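Local coordinates for putative sugar binding protein (Bacteroides vulgatus ATCC 8482, PDB 3KEZ) that probably binds sugars at the outer membrane of a gut bacterium, as a calcium-containing member of the SusD family of nutrient-binding proteins, at residues Glu258-Thr263 / Asp329-Leu334; Thr241-Asp246 / Lys318-Gln323; Ser41-Tyr46 / Gly268-Gly273; Pro252-Phe257 / Arg336-Tyr341. One frame throughout, in Å; residues are numbered along the deposited sequence.

Contact 1 of 4, residues Glu258-Thr263 / Asp329-Leu334. With CA (calcium ion), chain C.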
loop_
_atom_site.group_PDB
_atom_site.type_symbol
_atom_site.label_atom_id
_atom_site.label_comp_id
_atom_site.label_asym_id
_atom_site.label_seq_id
_atom_site.Cartn_x
_atom_site.Cartn_y
_atom_site.Cartn_z
ATOM N N GLU A 258 4.417 4.488 9.071
ATOM C CA GLU A 258 5.378 5.289 8.328
ATOM C C GLU A 258 6.656 4.450 8.121
ATOM O O GLU A 258 7.140 3.825 9.067
ATOM C CB GLU A 258 5.673 6.576 9.126
ATOM C CG GLU A 258 6.557 7.578 8.394
ATOM C CD GLU A 258 6.649 8.942 9.066
ATOM O OE1 GLU A 258 6.616 9.049 10.308
ATOM O OE2 GLU A 258 6.794 9.909 8.327
ATOM N N ILE A 259 7.133 4.349 6.872
ATOM C CA ILE A 259 8.483 3.883 6.611
ATOM C C ILE A 259 9.396 5.086 6.842
ATOM O O ILE A 259 9.229 6.144 6.189
ATOM C CB ILE A 259 8.701 3.321 5.175
ATOM C CG1 ILE A 259 7.732 2.161 4.848
ATOM C CG2 ILE A 259 10.164 2.926 4.959
ATOM C CD1 ILE A 259 7.828 0.927 5.782
ATOM N N VAL A 260 10.334 4.931 7.785
ATOM C CA VAL A 260 11.303 5.970 8.143
ATOM C C VAL A 260 12.621 5.756 7.388
ATOM O O VAL A 260 13.288 4.729 7.558
ATOM C CB VAL A 260 11.570 6.001 9.656
ATOM C CG1 VAL A 260 12.634 7.059 10.005
ATOM C CG2 VAL A 260 10.252 6.299 10.416
ATOM N N ASN A 261 12.944 6.707 6.531
ATOM C CA ASN A 261 14.207 6.756 5.793
ATOM C C ASN A 261 15.068 7.906 6.333
ATOM O O ASN A 261 14.564 9.006 6.597
ATOM C CB ASN A 261 13.904 6.961 4.293
ATOM C CG ASN A 261 13.249 5.734 3.662
ATOM O OD1 ASN A 261 13.626 4.607 3.976
ATOM N ND2 ASN A 261 12.251 5.947 2.780
ATOM N N LEU A 262 16.364 7.672 6.496
ATOM C CA LEU A 262 17.255 8.693 7.116
ATOM C C LEU A 262 18.469 9.013 6.256
ATOM O O LEU A 262 18.955 8.150 5.539
ATOM C CB LEU A 262 17.711 8.217 8.496
ATOM C CG LEU A 262 16.603 7.900 9.508
ATOM C CD1 LEU A 262 17.202 7.206 10.703
ATOM C CD2 LEU A 262 15.827 9.193 9.917
ATOM N N THR A 263 18.965 10.252 6.336
ATOM C CA THR A 263 20.212 10.631 5.651
ATOM C C THR A 263 21.305 9.576 5.874
ATOM O O THR A 263 22.060 9.262 4.962
ATOM C CB THR A 263 20.724 12.026 6.101
ATOM O OG1 THR A 263 19.754 13.028 5.753
ATOM C CG2 THR A 263 22.083 12.358 5.458
ATOM N N ASP A 329 15.534 10.678 0.899
ATOM C CA ASP A 329 15.271 10.085 2.184
ATOM C C ASP A 329 13.908 10.449 2.749
ATOM O O ASP A 329 13.662 10.248 3.944
ATOM C CB ASP A 329 16.401 10.441 3.129
ATOM C CG ASP A 329 17.721 9.917 2.630
ATOM O OD1 ASP A 329 17.726 8.758 2.150
ATOM O OD2 ASP A 329 18.726 10.662 2.672
ATOM N N ALA A 330 12.990 10.888 1.878
ATOM C CA ALA A 330 11.610 11.110 2.273
ATOM C C ALA A 330 11.039 9.822 2.820
ATOM O O ALA A 330 11.270 8.724 2.260
ATOM C CB ALA A 330 10.773 11.603 1.099
ATOM N N ASN A 331 10.295 9.966 3.915
ATOM C CA ASN A 331 9.541 8.877 4.513
ATOM C C ASN A 331 8.376 8.507 3.620
ATOM O O ASN A 331 7.944 9.312 2.797
ATOM C CB ASN A 331 9.024 9.276 5.912
ATOM C CG ASN A 331 10.167 9.476 6.951
ATOM O OD1 ASN A 331 11.332 9.233 6.647
ATOM N ND2 ASN A 331 9.812 9.902 8.185
ATOM N N ILE A 332 7.902 7.277 3.790
ATOM C CA ILE A 332 6.775 6.729 3.063
ATOM C C ILE A 332 5.538 6.662 3.968
ATOM O O ILE A 332 5.544 5.964 4.969
ATOM C CB ILE A 332 7.089 5.304 2.548
ATOM C CG1 ILE A 332 8.512 5.255 1.968
ATOM C CG2 ILE A 332 5.979 4.872 1.558
ATOM C CD1 ILE A 332 8.757 6.066 0.653
ATOM N N PRO A 333 4.495 7.446 3.661
ATOM C CA PRO A 333 3.254 7.409 4.445
ATOM C C PRO A 333 2.384 6.216 4.048
ATOM O O PRO A 333 1.325 6.392 3.449
ATOM C CB PRO A 333 2.602 8.743 4.093
ATOM C CG PRO A 333 2.971 8.956 2.667
ATOM C CD PRO A 333 4.382 8.374 2.516
ATOM N N LEU A 334 2.820 5.022 4.444
ATOM C CA LEU A 334 2.333 3.784 3.863
ATOM C C LEU A 334 0.868 3.477 4.187
ATOM O O LEU A 334 0.143 2.996 3.339
ATOM C CB LEU A 334 3.239 2.636 4.319
ATOM C CG LEU A 334 3.254 1.398 3.446
ATOM C CD1 LEU A 334 3.635 1.781 2.013
ATOM C CD2 LEU A 334 4.235 0.443 4.065
HETATM CA CA CA C . 13.137 10.911 6.149
HETATM O O HOH W 1 19.103 13.168 3.153
HETATM O O HOH W 2 13.215 11.438 8.689
#
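Asp329 meets the 258-263 segment through its backbone: its carbonyl O and that of Asn261 both bind the calcium ion, each at 2.4 Å, so the metal reconciles two acceptors; Gln322 and Glu325 complete the protein ligands. Asp329 OD2 is linked to Thr263 OG1 by a water, while OD1 bonds to Ser266. Ala330 then offers its O to Asn261 ND2, a nearly straight bond (3.0 Å, 173°) lying in the donor's amide plane; the same ND2 has a second partner in Ser41. Asn331 is shared at both ends of its amide. OD1 binds calcium at 2.5 Å and accepts Asn261 N from above its carbonyl plane, whereas Asn331 ND2 donates to Glu258 OE2 at 3.0 Å, over the face of a carboxylate turned 90° to the amide. Glu258 reaches that far because CG stands anti to its backbone N (chi1 -174°) and the chain runs extended; its OE1 pairs with Lys190. At Ile332 the two chains pair as strands: its N and O bond to Ile259 O and N, and the isoleucines lie alongside, CB to CB 3.7 Å. Leu334 CD2 touches Ile259 CG1 at 4.0 Å. The ND2 bond to Glu258 probably fixes the orientation of the Asn331 amide, with its oxygen toward the metal.

Contact 2 of 4, residues Thr241-Asp246 / Lys318-Gln323. With CA (calcium ion), chain C.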
loop_
_atom_site.group_PDB
_atom_site.type_symbol
_atom_site.label_atom_id
_atom_site.label_comp_id
_atom_site.label_asym_id
_atom_site.label_seq_id
_atom_site.Cartn_x
_atom_site.Cartn_y
_atom_site.Cartn_z
ATOM N N THR A 241 1.822 20.701 3.249
ATOM C CA THR A 241 3.171 20.500 3.796
ATOM C C THR A 241 3.304 19.425 4.879
ATOM O O THR A 241 4.427 19.150 5.329
ATOM C CB THR A 241 3.777 21.818 4.369
ATOM O OG1 THR A 241 2.989 22.262 5.478
ATOM C CG2 THR A 241 3.858 22.902 3.290
ATOM N N ALA A 242 2.185 18.817 5.284
ATOM C CA ALA A 242 2.164 17.916 6.441
ATOM C C ALA A 242 3.035 16.669 6.160
ATOM O O ALA A 242 3.607 16.064 7.074
ATOM C CB ALA A 242 0.711 17.485 6.761
ATOM N N TRP A 243 3.115 16.325 4.878
ATOM C CA TRP A 243 3.917 15.221 4.367
ATOM C C TRP A 243 5.406 15.290 4.743
ATOM O O TRP A 243 6.075 14.258 4.772
ATOM C CB TRP A 243 3.827 15.192 2.838
ATOM C CG TRP A 243 2.435 15.189 2.347
ATOM C CD1 TRP A 243 1.650 16.280 2.088
ATOM C CD2 TRP A 243 1.622 14.040 2.096
ATOM N NE1 TRP A 243 0.390 15.876 1.695
ATOM C CE2 TRP A 243 0.355 14.506 1.684
ATOM C CE3 TRP A 243 1.845 12.655 2.171
ATOM C CZ2 TRP A 243 -0.685 13.644 1.359
ATOM C CZ3 TRP A 243 0.816 11.810 1.838
ATOM C CH2 TRP A 243 -0.437 12.308 1.436
ATOM N N GLY A 244 5.937 16.492 4.989
ATOM C CA GLY A 244 7.353 16.658 5.393
ATOM C C GLY A 244 7.585 16.827 6.887
ATOM O O GLY A 244 8.752 16.920 7.330
ATOM N N ASN A 245 6.498 16.892 7.669
ATOM C CA ASN A 245 6.590 16.917 9.143
ATOM C C ASN A 245 7.290 15.655 9.646
ATOM O O ASN A 245 7.302 14.633 8.954
ATOM C CB ASN A 245 5.199 16.946 9.809
ATOM C CG ASN A 245 4.418 18.209 9.497
ATOM O OD1 ASN A 245 5.006 19.217 9.134
ATOM N ND2 ASN A 245 3.082 18.144 9.610
ATOM N N ASP A 246 7.785 15.707 10.872
ATOM C CA ASP A 246 8.292 14.520 11.528
ATOM C C ASP A 246 7.345 14.322 12.715
ATOM O O ASP A 246 7.382 15.067 13.695
ATOM C CB ASP A 246 9.755 14.725 11.936
ATOM C CG ASP A 246 10.627 13.465 11.740
ATOM O OD1 ASP A 246 10.126 12.367 11.336
ATOM O OD2 ASP A 246 11.835 13.584 12.027
ATOM N N LYS A 318 4.299 14.173 -2.575
ATOM C CA LYS A 318 3.942 13.639 -1.246
ATOM C C LYS A 318 5.142 13.156 -0.457
ATOM O O LYS A 318 5.075 13.011 0.759
ATOM C CB LYS A 318 2.941 12.485 -1.376
ATOM C CG LYS A 318 1.595 12.931 -1.907
ATOM C CD LYS A 318 0.602 11.772 -2.077
ATOM C CE LYS A 318 -0.829 12.279 -2.175
ATOM N NZ LYS A 318 -1.855 11.164 -2.299
ATOM N N TYR A 319 6.209 12.851 -1.168
ATOM C CA TYR A 319 7.431 12.369 -0.549
ATOM C C TYR A 319 8.343 13.562 -0.286
ATOM O O TYR A 319 9.291 13.835 -1.017
ATOM C CB TYR A 319 8.047 11.324 -1.454
ATOM C CG TYR A 319 7.063 10.186 -1.608
ATOM C CD1 TYR A 319 6.924 9.212 -0.608
ATOM C CD2 TYR A 319 6.199 10.123 -2.703
ATOM C CE1 TYR A 319 5.965 8.201 -0.712
ATOM C CE2 TYR A 319 5.225 9.108 -2.810
ATOM C CZ TYR A 319 5.130 8.152 -1.833
ATOM O OH TYR A 319 4.194 7.148 -1.988
ATOM N N GLN A 320 8.002 14.281 0.776
ATOM C CA GLN A 320 8.675 15.530 1.132
ATOM C C GLN A 320 9.743 15.175 2.150
ATOM O O GLN A 320 9.475 14.496 3.125
ATOM C CB GLN A 320 7.665 16.564 1.680
ATOM C CG GLN A 320 6.604 16.944 0.611
ATOM C CD GLN A 320 5.534 17.888 1.095
ATOM O OE1 GLN A 320 5.616 18.384 2.210
ATOM N NE2 GLN A 320 4.511 18.151 0.243
ATOM N N PRO A 321 10.975 15.581 1.888
ATOM C CA PRO A 321 11.996 15.252 2.876
ATOM C C PRO A 321 11.726 15.967 4.206
ATOM O O PRO A 321 11.122 17.053 4.226
ATOM C CB PRO A 321 13.276 15.791 2.231
ATOM C CG PRO A 321 12.804 16.938 1.370
ATOM C CD PRO A 321 11.458 16.513 0.857
ATOM N N GLN A 322 12.147 15.341 5.293
ATOM C CA GLN A 322 12.156 15.981 6.617
ATOM C C GLN A 322 13.297 17.006 6.662
ATOM O O GLN A 322 14.110 17.072 5.744
ATOM C CB GLN A 322 12.261 14.915 7.729
ATOM C CG GLN A 322 10.913 14.192 8.014
ATOM C CD GLN A 322 10.400 13.338 6.819
ATOM O OE1 GLN A 322 11.179 12.649 6.116
ATOM N NE2 GLN A 322 9.083 13.378 6.594
ATOM N N GLN A 323 13.361 17.836 7.696
ATOM C CA GLN A 323 14.278 18.970 7.644
ATOM C C GLN A 323 15.715 18.521 7.543
ATOM O O GLN A 323 16.167 17.666 8.279
ATOM C CB GLN A 323 14.119 19.944 8.823
ATOM C CG GLN A 323 14.944 21.271 8.642
ATOM C CD GLN A 323 14.521 22.111 7.418
ATOM O OE1 GLN A 323 15.337 22.468 6.582
ATOM N NE2 GLN A 323 13.236 22.425 7.329
HETATM CA CA CA C . 13.137 10.911 6.149
HETATM O O HOH W 3 8.174 12.335 3.972
HETATM O O HOH W 4 10.609 17.548 9.178
HETATM O O HOH W 2 13.215 11.438 8.689
#
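Gly244 and Gln320 bring the backbones nearest, their CA atoms 4.6 Å apart, where a type I turn from Ala242 to Asn245 passes an irregular loop with no strand pairing between them. Trp243 lies along Lys318, both pointing the same way. Lys318 CG sits over the six-membered ring of Trp243, 3.8 Å from its centroid and 4° off the normal, a CH-pi contact; the extended chain carries Lys318 CE on to Trp243 CH2 at 3.6 Å and the ammonium beyond, to Glu395 and to the carbonyl oxygens of Val393 and Glu391. Gln320 packs its CD against Trp243 CB at 3.6 Å, while its NE2 bonds to Asn317 and Pro240. Gln322 bends at chi2 (65°), which turns its amide back between turn and metal. Gln322 NE2 gives a hydrogen bond to Asn245 O at 3.2 Å, reaching it from above the carbonyl plane, and another to a water that also lies near Trp243 O and Gln320 O. A second water joins Gly244 O to Gln323 N. Gln322 OE1, the other end of its amide, binds calcium at 2.6 Å. Holding NE2 on the turn probably fixes which end faces the ion, consistent with a second-shell role for the 241-246 turn, and the metal may also polarise the NE2 donor.

Contact 3 of 4, residues Ser41-Tyr46 / Gly268-Gly273. With EDO (1,2-ethanediol), chain G.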
loop_
_atom_site.group_PDB
_atom_site.type_symbol
_atom_site.label_atom_id
_atom_site.label_comp_id
_atom_site.label_asym_id
_atom_site.label_seq_id
_atom_site.Cartn_x
_atom_site.Cartn_y
_atom_site.Cartn_z
ATOM N N SER A 41 9.961 1.356 0.134
ATOM C CA SER A 41 10.387 2.702 -0.223
ATOM C C SER A 41 10.339 2.899 -1.744
ATOM O O SER A 41 10.726 3.944 -2.231
ATOM C CB SER A 41 11.771 2.997 0.350
ATOM O OG SER A 41 11.710 3.439 1.690
ATOM N N GLY A 42 9.845 1.911 -2.493
ATOM C CA GLY A 42 9.759 2.075 -3.947
ATOM C C GLY A 42 8.807 1.121 -4.634
ATOM O O GLY A 42 7.594 1.366 -4.723
ATOM N N ARG A 43 9.349 -0.001 -5.075
ATOM C CA ARG A 43 8.635 -0.889 -6.005
ATOM C C ARG A 43 7.299 -1.358 -5.525
ATOM O O ARG A 43 6.377 -1.430 -6.339
ATOM C CB ARG A 43 9.518 -2.093 -6.378
ATOM C CG ARG A 43 10.660 -1.667 -7.269
ATOM C CD ARG A 43 11.527 -2.844 -7.690
ATOM N NE ARG A 43 12.615 -2.417 -8.556
ATOM C CZ ARG A 43 13.629 -3.188 -8.924
ATOM N NH1 ARG A 43 13.696 -4.427 -8.502
ATOM N NH2 ARG A 43 14.589 -2.704 -9.702
ATOM N N LEU A 44 7.173 -1.647 -4.212
ATOM C CA LEU A 44 5.886 -2.120 -3.674
ATOM C C LEU A 44 4.863 -1.001 -3.585
ATOM O O LEU A 44 3.652 -1.260 -3.647
ATOM C CB LEU A 44 6.039 -2.849 -2.320
ATOM C CG LEU A 44 6.912 -4.125 -2.411
ATOM C CD1 LEU A 44 7.108 -4.678 -1.025
ATOM C CD2 LEU A 44 6.282 -5.199 -3.318
ATOM N N VAL A 45 5.329 0.241 -3.560
ATOM C CA VAL A 45 4.423 1.354 -3.539
ATOM C C VAL A 45 3.974 1.720 -4.932
ATOM O O VAL A 45 2.789 1.799 -5.193
ATOM C CB VAL A 45 5.001 2.556 -2.772
ATOM C CG1 VAL A 45 3.939 3.656 -2.631
ATOM C CG2 VAL A 45 5.460 2.075 -1.361
ATOM N N TYR A 46 4.906 1.960 -5.855
ATOM C CA TYR A 46 4.492 2.503 -7.118
ATOM C C TYR A 46 3.723 1.542 -8.013
ATOM O O TYR A 46 3.058 1.987 -8.941
ATOM C CB TYR A 46 5.635 3.163 -7.886
ATOM C CG TYR A 46 6.749 2.290 -8.467
ATOM C CD1 TYR A 46 6.512 1.399 -9.476
ATOM C CD2 TYR A 46 8.051 2.475 -8.071
ATOM C CE1 TYR A 46 7.550 0.652 -10.034
ATOM C CE2 TYR A 46 9.095 1.723 -8.610
ATOM C CZ TYR A 46 8.838 0.847 -9.616
ATOM O OH TYR A 46 9.875 0.129 -10.181
ATOM N N GLY A 268 18.275 5.218 -1.133
ATOM C CA GLY A 268 18.896 5.516 -2.427
ATOM C C GLY A 268 17.949 6.149 -3.431
ATOM O O GLY A 268 16.758 6.370 -3.166
ATOM N N LYS A 269 18.484 6.405 -4.616
ATOM C CA LYS A 269 17.787 7.193 -5.644
ATOM C C LYS A 269 16.617 6.480 -6.347
ATOM O O LYS A 269 15.893 7.109 -7.133
ATOM C CB LYS A 269 18.795 7.724 -6.656
ATOM C CG LYS A 269 19.705 8.845 -6.116
ATOM C CD LYS A 269 20.766 9.243 -7.157
ATOM C CE LYS A 269 21.719 10.314 -6.611
ATOM N NZ LYS A 269 22.730 10.741 -7.624
ATOM N N GLU A 270 16.401 5.191 -6.074
ATOM C CA GLU A 270 15.195 4.510 -6.606
ATOM C C GLU A 270 14.010 4.560 -5.630
ATOM O O GLU A 270 12.993 3.908 -5.843
ATOM C CB GLU A 270 15.512 3.073 -7.035
ATOM C CG GLU A 270 16.541 3.021 -8.147
ATOM C CD GLU A 270 16.659 1.668 -8.817
ATOM O OE1 GLU A 270 16.424 0.642 -8.144
ATOM O OE2 GLU A 270 17.018 1.655 -10.020
ATOM N N SER A 271 14.120 5.394 -4.602
ATOM C CA SER A 271 13.048 5.588 -3.629
ATOM C C SER A 271 11.954 6.504 -4.201
ATOM O O SER A 271 12.201 7.260 -5.140
ATOM C CB SER A 271 13.622 6.234 -2.358
ATOM O OG SER A 271 13.957 7.596 -2.609
HETATM N N MSE A 272 10.771 6.460 -3.611
HETATM C CA MSE A 272 9.631 7.291 -4.075
HETATM C C MSE A 272 9.975 8.769 -4.097
HETATM O O MSE A 272 9.566 9.497 -5.018
HETATM C CB MSE A 272 8.375 7.032 -3.232
HETATM C CG MSE A 272 7.834 5.599 -3.328
HETATM SE SE MSE A 272 7.227 5.258 -5.104
HETATM C CE MSE A 272 5.494 6.202 -5.087
ATOM N N GLY A 273 10.747 9.207 -3.096
ATOM C CA GLY A 273 11.154 10.588 -2.979
ATOM C C GLY A 273 11.936 11.054 -4.188
ATOM O O GLY A 273 11.773 12.190 -4.631
HETATM C C1 EDO G . 17.717 -5.824 -9.845
HETATM O O1 EDO G . 16.373 -5.978 -9.383
HETATM C C2 EDO G . 17.776 -4.660 -10.825
HETATM O O2 EDO G . 16.541 -4.582 -11.566
#
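Ser41 O accepts the backbone N of Met272 at 2.9 Å, the donor lying nearly along the C=O axis although the angle at the hydrogen is only 144°. Ser271 CA adds a CA-H...O contact to Ser41 O at 3.2 Å, so the loop ahead of one helix grips the first turn of the other. Met272, present as selenomethionine, buries more surface than any other residue of the contact. Its chain is bent at chi2 and chi3 (chi2 -65°), folding Met272 SE back to 3.8 Å from Tyr46 CB and leaving Met272 CE 3.9 Å from Val45 CG1. Selenium stands at the edge of the Tyr46 ring, 5.4 Å from the centroid and 89° off its normal, a Met-aromatic contact made in the ring plane rather than over a face. Tyr46 also packs edge-to-face with the ring of Tyr67. Arg43 NH2 comes within 4.1 Å of Glu270 OE1, but OE1 sits off the guanidinium plane, where no hydrogen is directed; only charge attraction is indicated. Glu270 is salt-bridged to Arg63. Arg43 NH1 bonds to Ser80, and NH1 and NH2 also bind a 1,2-ethanediol, a likely crystallisation additive. Both chains enter helices here, with Gly42 and Ser271 as N-caps; Ser271 also ends a type I turn from Gly268. The arrangement is a meeting of two helix N-termini, and it joins helix 43-50 to helix 272-275 of this SusD-family protein.

Contact 4 of 4, residues Pro252-Phe257 / Arg336-Tyr341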
loop_
_atom_site.group_PDB
_atom_site.type_symbol
_atom_site.label_atom_id
_atom_site.label_comp_id
_atom_site.label_asym_id
_atom_site.label_seq_id
_atom_site.Cartn_x
_atom_site.Cartn_y
_atom_site.Cartn_z
ATOM N N PRO A 252 0.838 13.378 16.307
ATOM C CA PRO A 252 0.961 12.211 15.396
ATOM C C PRO A 252 0.615 12.445 13.951
ATOM O O PRO A 252 0.962 11.617 13.086
ATOM C CB PRO A 252 -0.015 11.195 15.964
ATOM C CG PRO A 252 -0.540 11.723 17.197
ATOM C CD PRO A 252 -0.084 13.134 17.420
ATOM N N GLY A 253 -0.129 13.516 13.669
ATOM C CA GLY A 253 -0.682 13.661 12.339
ATOM C C GLY A 253 -1.645 12.526 12.018
ATOM O O GLY A 253 -2.383 12.036 12.897
ATOM N N GLU A 254 -1.632 12.082 10.768
ATOM C CA GLU A 254 -2.531 11.029 10.382
ATOM C C GLU A 254 -1.865 9.771 9.869
ATOM O O GLU A 254 -2.567 8.834 9.542
ATOM C CB GLU A 254 -3.570 11.525 9.359
ATOM C CG GLU A 254 -3.064 11.870 7.959
ATOM C CD GLU A 254 -4.220 12.023 6.979
ATOM O OE1 GLU A 254 -4.847 13.115 6.928
ATOM O OE2 GLU A 254 -4.472 11.058 6.222
ATOM N N ILE A 255 -0.536 9.740 9.768
ATOM C CA ILE A 255 0.124 8.495 9.314
ATOM C C ILE A 255 0.183 7.453 10.435
ATOM O O ILE A 255 0.816 7.664 11.479
ATOM C CB ILE A 255 1.539 8.696 8.772
ATOM C CG1 ILE A 255 1.546 9.698 7.586
ATOM C CG2 ILE A 255 2.136 7.304 8.377
ATOM C CD1 ILE A 255 2.936 10.365 7.321
ATOM N N LEU A 256 -0.455 6.320 10.177
ATOM C CA LEU A 256 -0.593 5.245 11.130
ATOM C C LEU A 256 0.549 4.238 10.984
ATOM O O LEU A 256 0.883 3.506 11.924
ATOM C CB LEU A 256 -1.949 4.570 10.945
ATOM C CG LEU A 256 -3.190 5.461 11.028
ATOM C CD1 LEU A 256 -4.523 4.621 10.768
ATOM C CD2 LEU A 256 -3.289 6.178 12.394
ATOM N N PHE A 257 1.133 4.164 9.798
ATOM C CA PHE A 257 2.367 3.407 9.630
ATOM C C PHE A 257 3.231 4.101 8.603
ATOM O O PHE A 257 2.833 4.275 7.440
ATOM C CB PHE A 257 2.092 1.959 9.242
ATOM C CG PHE A 257 3.348 1.127 8.986
ATOM C CD1 PHE A 257 4.454 1.212 9.827
ATOM C CD2 PHE A 257 3.374 0.202 7.960
ATOM C CE1 PHE A 257 5.567 0.438 9.622
ATOM C CE2 PHE A 257 4.501 -0.586 7.734
ATOM C CZ PHE A 257 5.607 -0.467 8.584
ATOM N N ARG A 336 -2.437 5.555 6.165
ATOM C CA ARG A 336 -2.949 6.821 6.639
ATOM C C ARG A 336 -4.390 6.731 7.148
ATOM O O ARG A 336 -5.202 5.991 6.567
ATOM C CB ARG A 336 -2.931 7.842 5.493
ATOM C CG ARG A 336 -1.541 8.219 5.021
ATOM C CD ARG A 336 -1.528 9.599 4.376
ATOM N NE ARG A 336 -2.140 9.618 3.055
ATOM C CZ ARG A 336 -3.161 10.384 2.640
ATOM N NH1 ARG A 336 -3.795 11.208 3.453
ATOM N NH2 ARG A 336 -3.566 10.302 1.373
ATOM N N LEU A 337 -4.708 7.527 8.184
ATOM C CA LEU A 337 -6.082 7.636 8.682
ATOM C C LEU A 337 -7.102 7.967 7.591
ATOM O O LEU A 337 -8.224 7.470 7.648
ATOM C CB LEU A 337 -6.201 8.661 9.775
ATOM C CG LEU A 337 -7.498 8.692 10.562
ATOM C CD1 LEU A 337 -7.809 7.355 11.327
ATOM C CD2 LEU A 337 -7.411 9.866 11.564
ATOM N N SER A 338 -6.705 8.760 6.586
ATOM C CA SER A 338 -7.575 9.078 5.453
ATOM C C SER A 338 -8.092 7.807 4.773
ATOM O O SER A 338 -9.234 7.778 4.348
ATOM C CB SER A 338 -6.857 9.975 4.411
ATOM O OG SER A 338 -6.634 11.299 4.847
ATOM N N GLU A 339 -7.250 6.764 4.669
ATOM C CA GLU A 339 -7.688 5.498 4.083
ATOM C C GLU A 339 -8.737 4.803 4.975
ATOM O O GLU A 339 -9.705 4.234 4.431
ATOM C CB GLU A 339 -6.547 4.518 3.735
ATOM C CG GLU A 339 -7.069 3.272 2.951
ATOM C CD GLU A 339 -6.145 2.088 2.946
ATOM O OE1 GLU A 339 -4.981 2.243 3.361
ATOM O OE2 GLU A 339 -6.563 0.986 2.473
ATOM N N ALA A 340 -8.586 4.828 6.300
ATOM C CA ALA A 340 -9.648 4.255 7.137
ATOM C C ALA A 340 -10.965 4.939 6.833
ATOM O O ALA A 340 -11.968 4.243 6.700
ATOM C CB ALA A 340 -9.347 4.268 8.636
ATOM N N TYR A 341 -10.976 6.265 6.675
ATOM C CA TYR A 341 -12.226 6.972 6.334
ATOM C C TYR A 341 -12.814 6.474 5.002
ATOM O O TYR A 341 -14.002 6.225 4.911
ATOM C CB TYR A 341 -12.034 8.484 6.280
ATOM C CG TYR A 341 -12.183 9.150 7.616
ATOM C CD1 TYR A 341 -11.138 9.127 8.544
ATOM C CD2 TYR A 341 -13.335 9.841 7.939
ATOM C CE1 TYR A 341 -11.290 9.710 9.802
ATOM C CE2 TYR A 341 -13.488 10.453 9.161
ATOM C CZ TYR A 341 -12.466 10.375 10.097
ATOM O OH TYR A 341 -12.602 10.989 11.317
#
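Glu254 OE2 accepts from three donors of the 336-341 segment. Ser338 OG lies closest to Glu254 OE2, at 2.6 Å, and uses the syn lone pair, on the side of the other carboxylate oxygen. Ser338 N at 3.2 Å and Arg336 NH1 at 2.9 Å both meet Glu254 OE2 from out of the carboxylate plane, the last forming a salt bridge whose N-H...O geometry is bent. The glutamate arrives there with CG between its backbone N and carbonyl carbon (chi1 69°), then an extended chi2 that carries the carboxylate to the helix start. Arg336 kinks at chi3 (-74°), bringing NH1 back to the glutamate while NE and NH2 pair with Glu395 and Glu391. The bridge is single-pointed, since Glu254 OE1 stays 4.1 Å from Arg336 NH1, and carboxylate and guanidinium planes are tilted 34° to each other. Arg336 is also the N-cap of helix 337-350, and it ends the two-stranded antiparallel sheet opposite Ile255, in a non-hydrogen-bonded pair with the CA atoms of Ile255 and Arg336 4.4 Å apart. Beside that pair, Leu256 and Phe257 both face Ile335 in a classic beta bulge. Leu256 points toward the helix start: its CG is 3.8 Å from Leu337 N, and its CD1 approaches Leu337 CD1 at 4.3 Å. Leu337 N donates to Glu254 O at 2.9 Å. The other carboxylate oxygen, OE1, is taken by Arg367 and Trp234 N.

Contacts 1 and 4 share the antiparallel pair 255-259 and 332-336: contact 1 lies at its calcium end, contact 4 where the second strand passes into helix 337-350. Contacts 1, 3 and 4 are mainly buried, whereas contact 2 is only partly so. Metal ligands come from contacts 1 and 2, which have one coordinating water in common; contact 4 probably offsets the charge of its buried carboxylate with arginines and a helix start instead, and contact 3 relies mostly on apolar packing plus one backbone bond. Tyr319 of contact 2 touches both contact 1 and contact 3, which also touch each other. Contacts 3 and 4 do not touch, their nearest atoms being about 9 Å apart.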